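PDB 1MGP: hypothetical protein TM841 from Thermotoga maritima, which binds long-chain fatty acids such as palmitate and may take part in lipid transport or fatty acid metabolism. Local coordinates for residues A[172-177]-A[181-186]; A[253-258]-A[273-278]. All blocks are in the same frame, centred on the assembly; numbering follows the deposited sequence.

Contact 1. Residues A[172-177]-A[181-186]; sequences KKLDER and KDFKAI. With PLM (palmitic acid), chain B.
Between helix 167-179 and strand 183-189 the chain doubles back, bringing the CA atoms of Arg-177 and Asp-182 to 5.2 Å, and Asp-182 N donates to Arg-177 O over 2.9 Å at a nearly straight 172°. With Lys-181 at positive phi as the C-prime residue, this is a Schellman motif closing the helix. A salt bridge reinforces the turn: Arg-177 NE gives its hydrogen to the anti lone pair of Asp-182 OD2 at 2.6 Å. The oxygen lies in the guanidinium plane, although the carboxylate itself is rotated 61° from that plane. Bends at chi2 and chi3 fold the arginine back so that NE, rather than the chain's end, meets the aspartate. NH2 turns to Glu-307 and the carbonyl of Val-308, joining the turn to strand 302-308. Phe-183 CZ lies over one guanidinium face, 3.9 Å above it and offset toward the rim, the two planes inclined by 39°. An alanine in place of Arg-177 is likely to leave Asp-182 and Glu-307 without this cation and Phe-183 CZ without the flat group against it, although the contact through CB could remain. Farther along the strand, Ile-186 N is 3.8 Å from CF of the palmitate. Leu-174 adds a looser apolar contact, its CD2 lying 4.3 Å from Phe-183 CE2. Closer in, Arg-177 CB meets the same CE2 atom of Phe-183 at 3.6 Å.

Contact 2. Residues A[253-258]-A[273-278]; sequences SKLRVI and NTLRKS
The backbone nitrogen of Ser-278 donates to Leu-275 O at 3.2 Å, the shorter of two backbone bonds within segment 273-278; the other joins Lys-277 N to Thr-274 O at 3.3 Å. Leu-275, whose carbonyl is held here, also supplies the side chain that packs on strand 254-261. The order strand 254-261, helix 265-275, strand 280-288, with the two strands neighbouring and parallel, makes this a beta-alpha-beta unit. The evidence for face packing is twofold. The CA atoms of Leu-255 and Arg-276 are 9.6 Å apart, leaving room for a layer of side chains, and the CB atoms of Leu-255 and Val-257 both point toward the helix segment. Between them in sequence, Arg-256 projects from the other face of the sheet, where its guanidinium forms salt bridges with Glu-159 and Glu-307.

The contact itself is wholly apolar. Leu-275 extends its CG away from its own backbone nitrogen (chi1 -179°), which directs the branched end toward the sheet, and its CD2 meets Val-257 CG1 tip to tip at 3.7 Å. Val-257 presents this methyl because CG1 stands anti to its carbonyl carbon (chi1 -52°); its other methyl, CG2, is farther away, 4.6 Å from Leu-275 CD2. Leu-245 of helix 234-246 touches both Leu-255 and Leu-275, while Ile-306 and Phe-304 of strand 302-308 extend the same hydrophobic layer. Leu-255 approaches less closely and is about equally far from both branches of its partner: its CD1 is 4.4 Å from Leu-275 CD2 and likewise 4.4 Å from Leu-275 CD1.

Both contacts lie on one mixed sheet, with strand 302-308 between strands 183-189 and 254-261, but their centres are about 17 Å apart and their nearest atoms about 6 Å apart. Contact 1 is a surface contact between chain neighbours, formed by a helix end, a backbone bond and a salt bridge, with an aromatic ring alongside, and it buries 267 Å². Contact 2 is buried and smaller, 118 Å², and relies on aliphatic methyls between a strand and the helix that follows it. Glu-307 offers a polar bridge between them, pairing with Arg-177 of contact 1 and with Arg-256 beside contact 2. Segment 181-186 also reaches the palmitate tail.

Contact 1. Residues A[172-177]-A[181-186]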
loop_
_atom_site.group_PDB
_atom_site.type_symbol
_atom_site.label_atom_id
_atom_site.label_comp_id
_atom_site.label_asym_id
_atom_site.label_seq_id
_atom_site.Cartn_x
_atom_site.Cartn_y
_atom_site.Cartn_z
ATOM N N LYS A 172 7.142 3.071 -18.759
ATOM C CA LYS A 172 6.360 3.887 -19.681
ATOM C C LYS A 172 4.866 3.647 -19.475
ATOM O O LYS A 172 4.094 4.587 -19.272
ATOM C CB LYS A 172 6.738 3.550 -21.126
ATOM C CG LYS A 172 6.025 4.394 -22.173
ATOM C CD LYS A 172 6.349 3.916 -23.584
ATOM C CE LYS A 172 7.844 3.973 -23.874
ATOM N NZ LYS A 172 8.375 5.365 -23.820
ATOM N N LYS A 173 4.467 2.381 -19.525
ATOM C CA LYS A 173 3.068 2.011 -19.349
ATOM C C LYS A 173 2.516 2.410 -17.985
ATOM O O LYS A 173 1.398 2.924 -17.891
ATOM C CB LYS A 173 2.888 0.501 -19.558
ATOM C CG LYS A 173 2.997 0.059 -21.014
ATOM C CD LYS A 173 1.930 0.730 -21.881
ATOM C CE LYS A 173 2.021 0.284 -23.338
ATOM N NZ LYS A 173 1.009 0.961 -24.204
ATOM N N LEU A 174 3.293 2.173 -16.930
ATOM C CA LEU A 174 2.857 2.522 -15.584
ATOM C C LEU A 174 2.587 4.018 -15.521
ATOM O O LEU A 174 1.661 4.469 -14.850
ATOM C CB LEU A 174 3.922 2.142 -14.552
ATOM C CG LEU A 174 4.125 0.654 -14.252
ATOM C CD1 LEU A 174 5.165 0.504 -13.157
ATOM C CD2 LEU A 174 2.803 0.023 -13.811
ATOM N N ASP A 175 3.402 4.783 -16.239
ATOM C CA ASP A 175 3.254 6.230 -16.273
ATOM C C ASP A 175 1.906 6.596 -16.898
ATOM O O ASP A 175 1.225 7.511 -16.435
ATOM C CB ASP A 175 4.398 6.844 -17.074
ATOM C CG ASP A 175 4.758 8.225 -16.596
ATOM O OD1 ASP A 175 3.951 9.158 -16.805
ATOM O OD2 ASP A 175 5.848 8.374 -16.000
ATOM N N GLU A 176 1.527 5.872 -17.948
ATOM C CA GLU A 176 0.251 6.101 -18.619
ATOM C C GLU A 176 -0.898 5.714 -17.685
ATOM O O GLU A 176 -1.856 6.472 -17.519
ATOM C CB GLU A 176 0.162 5.272 -19.904
ATOM C CG GLU A 176 -1.224 5.286 -20.544
ATOM C CD GLU A 176 -1.285 4.497 -21.837
ATOM O OE1 GLU A 176 -0.920 3.301 -21.824
ATOM O OE2 GLU A 176 -1.701 5.073 -22.867
ATOM N N ARG A 177 -0.800 4.530 -17.084
ATOM C CA ARG A 177 -1.828 4.060 -16.161
ATOM C C ARG A 177 -2.040 5.118 -15.081
ATOM O O ARG A 177 -3.174 5.421 -14.706
ATOM C CB ARG A 177 -1.408 2.737 -15.510
ATOM C CG ARG A 177 -1.156 1.598 -16.491
ATOM C CD ARG A 177 -2.395 1.282 -17.307
ATOM N NE ARG A 177 -3.482 0.745 -16.491
ATOM C CZ ARG A 177 -3.522 -0.498 -16.019
ATOM N NH1 ARG A 177 -2.533 -1.340 -16.280
ATOM N NH2 ARG A 177 -4.562 -0.905 -15.296
ATOM N N LYS A 181 -5.299 7.587 -13.965
ATOM C CA LYS A 181 -5.774 7.263 -12.623
ATOM C C LYS A 181 -6.303 5.830 -12.525
ATOM O O LYS A 181 -7.326 5.577 -11.885
ATOM C CB LYS A 181 -6.866 8.253 -12.203
ATOM C CG LYS A 181 -6.421 9.713 -12.234
ATOM C CD LYS A 181 -7.481 10.648 -11.657
ATOM C CE LYS A 181 -8.754 10.663 -12.497
ATOM N NZ LYS A 181 -9.800 11.551 -11.900
ATOM N N ASP A 182 -5.589 4.892 -13.143
ATOM C CA ASP A 182 -5.997 3.491 -13.132
ATOM C C ASP A 182 -5.789 2.770 -11.804
ATOM O O ASP A 182 -6.389 1.722 -11.565
ATOM C CB ASP A 182 -5.278 2.729 -14.245
ATOM C CG ASP A 182 -5.827 3.057 -15.619
ATOM O OD1 ASP A 182 -6.855 3.769 -15.699
ATOM O OD2 ASP A 182 -5.241 2.596 -16.618
ATOM N N PHE A 183 -4.936 3.321 -10.950
ATOM C CA PHE A 183 -4.679 2.720 -9.647
ATOM C C PHE A 183 -5.178 3.683 -8.579
ATOM O O PHE A 183 -4.713 4.820 -8.490
ATOM C CB PHE A 183 -3.186 2.443 -9.479
ATOM C CG PHE A 183 -2.631 1.493 -10.505
ATOM C CD1 PHE A 183 -3.099 0.186 -10.584
ATOM C CD2 PHE A 183 -1.657 1.912 -11.408
ATOM C CE1 PHE A 183 -2.604 -0.692 -11.542
ATOM C CE2 PHE A 183 -1.155 1.039 -12.374
ATOM C CZ PHE A 183 -1.630 -0.263 -12.444
ATOM N N LYS A 184 -6.126 3.221 -7.770
ATOM C CA LYS A 184 -6.722 4.061 -6.740
ATOM C C LYS A 184 -6.618 3.505 -5.322
ATOM O O LYS A 184 -6.565 2.292 -5.114
ATOM C CB LYS A 184 -8.199 4.289 -7.072
ATOM C CG LYS A 184 -8.451 4.793 -8.493
ATOM C CD LYS A 184 -9.947 4.818 -8.810
ATOM C CE LYS A 184 -10.226 5.287 -10.245
ATOM N NZ LYS A 184 -9.798 6.701 -10.471
ATOM N N ALA A 185 -6.600 4.417 -4.353
ATOM C CA ALA A 185 -6.542 4.074 -2.934
ATOM C C ALA A 185 -7.678 4.835 -2.257
ATOM O O ALA A 185 -7.599 6.056 -2.082
ATOM C CB ALA A 185 -5.202 4.495 -2.340
ATOM N N ILE A 186 -8.732 4.113 -1.883
ATOM C CA ILE A 186 -9.904 4.712 -1.244
ATOM C C ILE A 186 -10.208 3.954 0.050
ATOM O O ILE A 186 -10.248 2.723 0.056
ATOM C CB ILE A 186 -11.111 4.648 -2.208
ATOM C CG1 ILE A 186 -10.719 5.300 -3.542
ATOM C CG2 ILE A 186 -12.324 5.356 -1.599
ATOM C CD1 ILE A 186 -11.671 5.002 -4.696
HETATM C C1 PLM B . 7.240 7.200 7.439
HETATM O O1 PLM B . 8.061 7.622 6.601
HETATM O O2 PLM B . 7.406 7.329 8.671
HETATM C C2 PLM B . 5.981 6.498 6.936
HETATM C C3 PLM B . 4.758 7.412 6.861
HETATM C C4 PLM B . 3.554 6.632 6.359
HETATM C C5 PLM B . 2.317 7.500 6.266
HETATM C C6 PLM B . 1.070 6.682 6.031
HETATM C C7 PLM B . -0.169 7.559 5.975
HETATM C C8 PLM B . -1.431 6.717 5.984
HETATM C C9 PLM B . -1.924 6.447 4.571
HETATM C CA PLM B . -2.867 5.264 4.543
HETATM C CB PLM B . -3.437 5.050 3.158
HETATM C CC PLM B . -4.371 3.853 3.157
HETATM C CD PLM B . -4.966 3.603 1.772
HETATM C CE PLM B . -5.901 2.383 1.793
HETATM C CF PLM B . -6.495 2.072 0.418
HETATM C CG PLM B . -5.626 1.099 -0.373
#

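Contact 2. Residues A[253-258]-A[273-278]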
loop_
_atom_site.group_PDB
_atom_site.type_symbol
_atom_site.label_atom_id
_atom_site.label_comp_id
_atom_site.label_asym_id
_atom_site.label_seq_id
_atom_site.Cartn_x
_atom_site.Cartn_y
_atom_site.Cartn_z
ATOM N N SER A 253 -17.585 -1.479 -14.927
ATOM C CA SER A 253 -16.181 -1.478 -15.344
ATOM C C SER A 253 -15.480 -2.710 -14.784
ATOM O O SER A 253 -15.899 -3.256 -13.759
ATOM C CB SER A 253 -15.467 -0.219 -14.847
ATOM O OG SER A 253 -15.938 0.941 -15.511
ATOM N N LYS A 254 -14.414 -3.140 -15.453
ATOM C CA LYS A 254 -13.658 -4.314 -15.025
ATOM C C LYS A 254 -12.522 -3.907 -14.083
ATOM O O LYS A 254 -11.731 -3.012 -14.395
ATOM C CB LYS A 254 -13.100 -5.053 -16.244
ATOM C CG LYS A 254 -12.331 -6.314 -15.888
ATOM C CD LYS A 254 -11.888 -7.102 -17.119
ATOM C CE LYS A 254 -13.073 -7.674 -17.891
ATOM N NZ LYS A 254 -13.898 -6.608 -18.535
ATOM N N LEU A 255 -12.436 -4.579 -12.938
ATOM C CA LEU A 255 -11.427 -4.246 -11.937
ATOM C C LEU A 255 -10.695 -5.436 -11.332
ATOM O O LEU A 255 -11.087 -6.590 -11.490
ATOM C CB LEU A 255 -12.079 -3.499 -10.766
ATOM C CG LEU A 255 -13.090 -2.365 -10.952
ATOM C CD1 LEU A 255 -13.768 -2.076 -9.612
ATOM C CD2 LEU A 255 -12.396 -1.123 -11.474
ATOM N N ARG A 256 -9.625 -5.108 -10.618
ATOM C CA ARG A 256 -8.821 -6.057 -9.866
ATOM C C ARG A 256 -8.716 -5.306 -8.550
ATOM O O ARG A 256 -8.454 -4.098 -8.535
ATOM C CB ARG A 256 -7.445 -6.241 -10.494
ATOM C CG ARG A 256 -7.492 -6.903 -11.850
ATOM C CD ARG A 256 -6.161 -6.762 -12.542
ATOM N NE ARG A 256 -5.398 -7.995 -12.495
ATOM C CZ ARG A 256 -4.124 -8.096 -12.851
ATOM N NH1 ARG A 256 -3.457 -7.028 -13.277
ATOM N NH2 ARG A 256 -3.524 -9.272 -12.790
ATOM N N VAL A 257 -8.939 -5.992 -7.440
ATOM C CA VAL A 257 -8.903 -5.291 -6.173
ATOM C C VAL A 257 -8.144 -5.970 -5.053
ATOM O O VAL A 257 -7.988 -7.190 -5.024
ATOM C CB VAL A 257 -10.339 -5.027 -5.650
ATOM C CG1 VAL A 257 -11.180 -4.352 -6.724
ATOM C CG2 VAL A 257 -10.986 -6.332 -5.230
ATOM N N ILE A 258 -7.667 -5.144 -4.132
ATOM C CA ILE A 258 -6.990 -5.617 -2.941
ATOM C C ILE A 258 -7.726 -4.912 -1.810
ATOM O O ILE A 258 -7.606 -3.702 -1.648
ATOM C CB ILE A 258 -5.499 -5.209 -2.886
ATOM C CG1 ILE A 258 -4.703 -5.986 -3.938
ATOM C CG2 ILE A 258 -4.936 -5.492 -1.484
ATOM C CD1 ILE A 258 -3.227 -5.664 -3.942
ATOM N N ASN A 273 -17.936 -7.344 -0.983
ATOM C CA ASN A 273 -19.203 -7.958 -1.363
ATOM C C ASN A 273 -20.101 -6.896 -1.988
ATOM O O ASN A 273 -20.828 -7.167 -2.944
ATOM C CB ASN A 273 -19.896 -8.563 -0.139
ATOM C CG ASN A 273 -19.405 -9.965 0.177
ATOM O OD1 ASN A 273 -19.633 -10.481 1.270
ATOM N ND2 ASN A 273 -18.739 -10.591 -0.784
ATOM N N THR A 274 -20.042 -5.686 -1.441
ATOM C CA THR A 274 -20.842 -4.577 -1.944
ATOM C C THR A 274 -20.305 -4.121 -3.299
ATOM O O THR A 274 -21.076 -3.806 -4.207
ATOM C CB THR A 274 -20.815 -3.385 -0.964
ATOM O OG1 THR A 274 -21.344 -3.798 0.300
ATOM C CG2 THR A 274 -21.645 -2.226 -1.502
ATOM N N LEU A 275 -18.981 -4.097 -3.429
ATOM C CA LEU A 275 -18.337 -3.684 -4.672
ATOM C C LEU A 275 -18.678 -4.618 -5.835
ATOM O O LEU A 275 -18.919 -4.162 -6.952
ATOM C CB LEU A 275 -16.810 -3.634 -4.492
ATOM C CG LEU A 275 -16.019 -3.195 -5.729
ATOM C CD1 LEU A 275 -16.271 -1.710 -5.989
ATOM C CD2 LEU A 275 -14.522 -3.455 -5.525
ATOM N N ARG A 276 -18.697 -5.923 -5.578
ATOM C CA ARG A 276 -18.998 -6.898 -6.628
ATOM C C ARG A 276 -20.367 -6.713 -7.270
ATOM O O ARG A 276 -20.595 -7.166 -8.391
ATOM C CB ARG A 276 -18.910 -8.329 -6.086
ATOM C CG ARG A 276 -17.504 -8.816 -5.793
ATOM C CD ARG A 276 -17.503 -10.302 -5.458
ATOM N NE ARG A 276 -18.367 -10.601 -4.319
ATOM C CZ ARG A 276 -18.589 -11.823 -3.847
ATOM N NH1 ARG A 276 -18.009 -12.874 -4.414
ATOM N NH2 ARG A 276 -19.394 -11.998 -2.808
ATOM N N LYS A 277 -21.280 -6.050 -6.571
ATOM C CA LYS A 277 -22.626 -5.858 -7.094
ATOM C C LYS A 277 -22.779 -4.784 -8.168
ATOM O O LYS A 277 -23.790 -4.752 -8.870
ATOM C CB LYS A 277 -23.596 -5.587 -5.942
ATOM C CG LYS A 277 -23.736 -6.764 -4.988
ATOM C CD LYS A 277 -24.824 -6.529 -3.958
ATOM C CE LYS A 277 -24.951 -7.725 -3.025
ATOM N NZ LYS A 277 -25.178 -8.991 -3.783
ATOM N N SER A 278 -21.788 -3.909 -8.311
ATOM C CA SER A 278 -21.874 -2.865 -9.328
ATOM C C SER A 278 -20.670 -2.818 -10.273
ATOM O O SER A 278 -20.578 -1.940 -11.131
ATOM C CB SER A 278 -22.081 -1.497 -8.668
ATOM O OG SER A 278 -21.095 -1.234 -7.688
#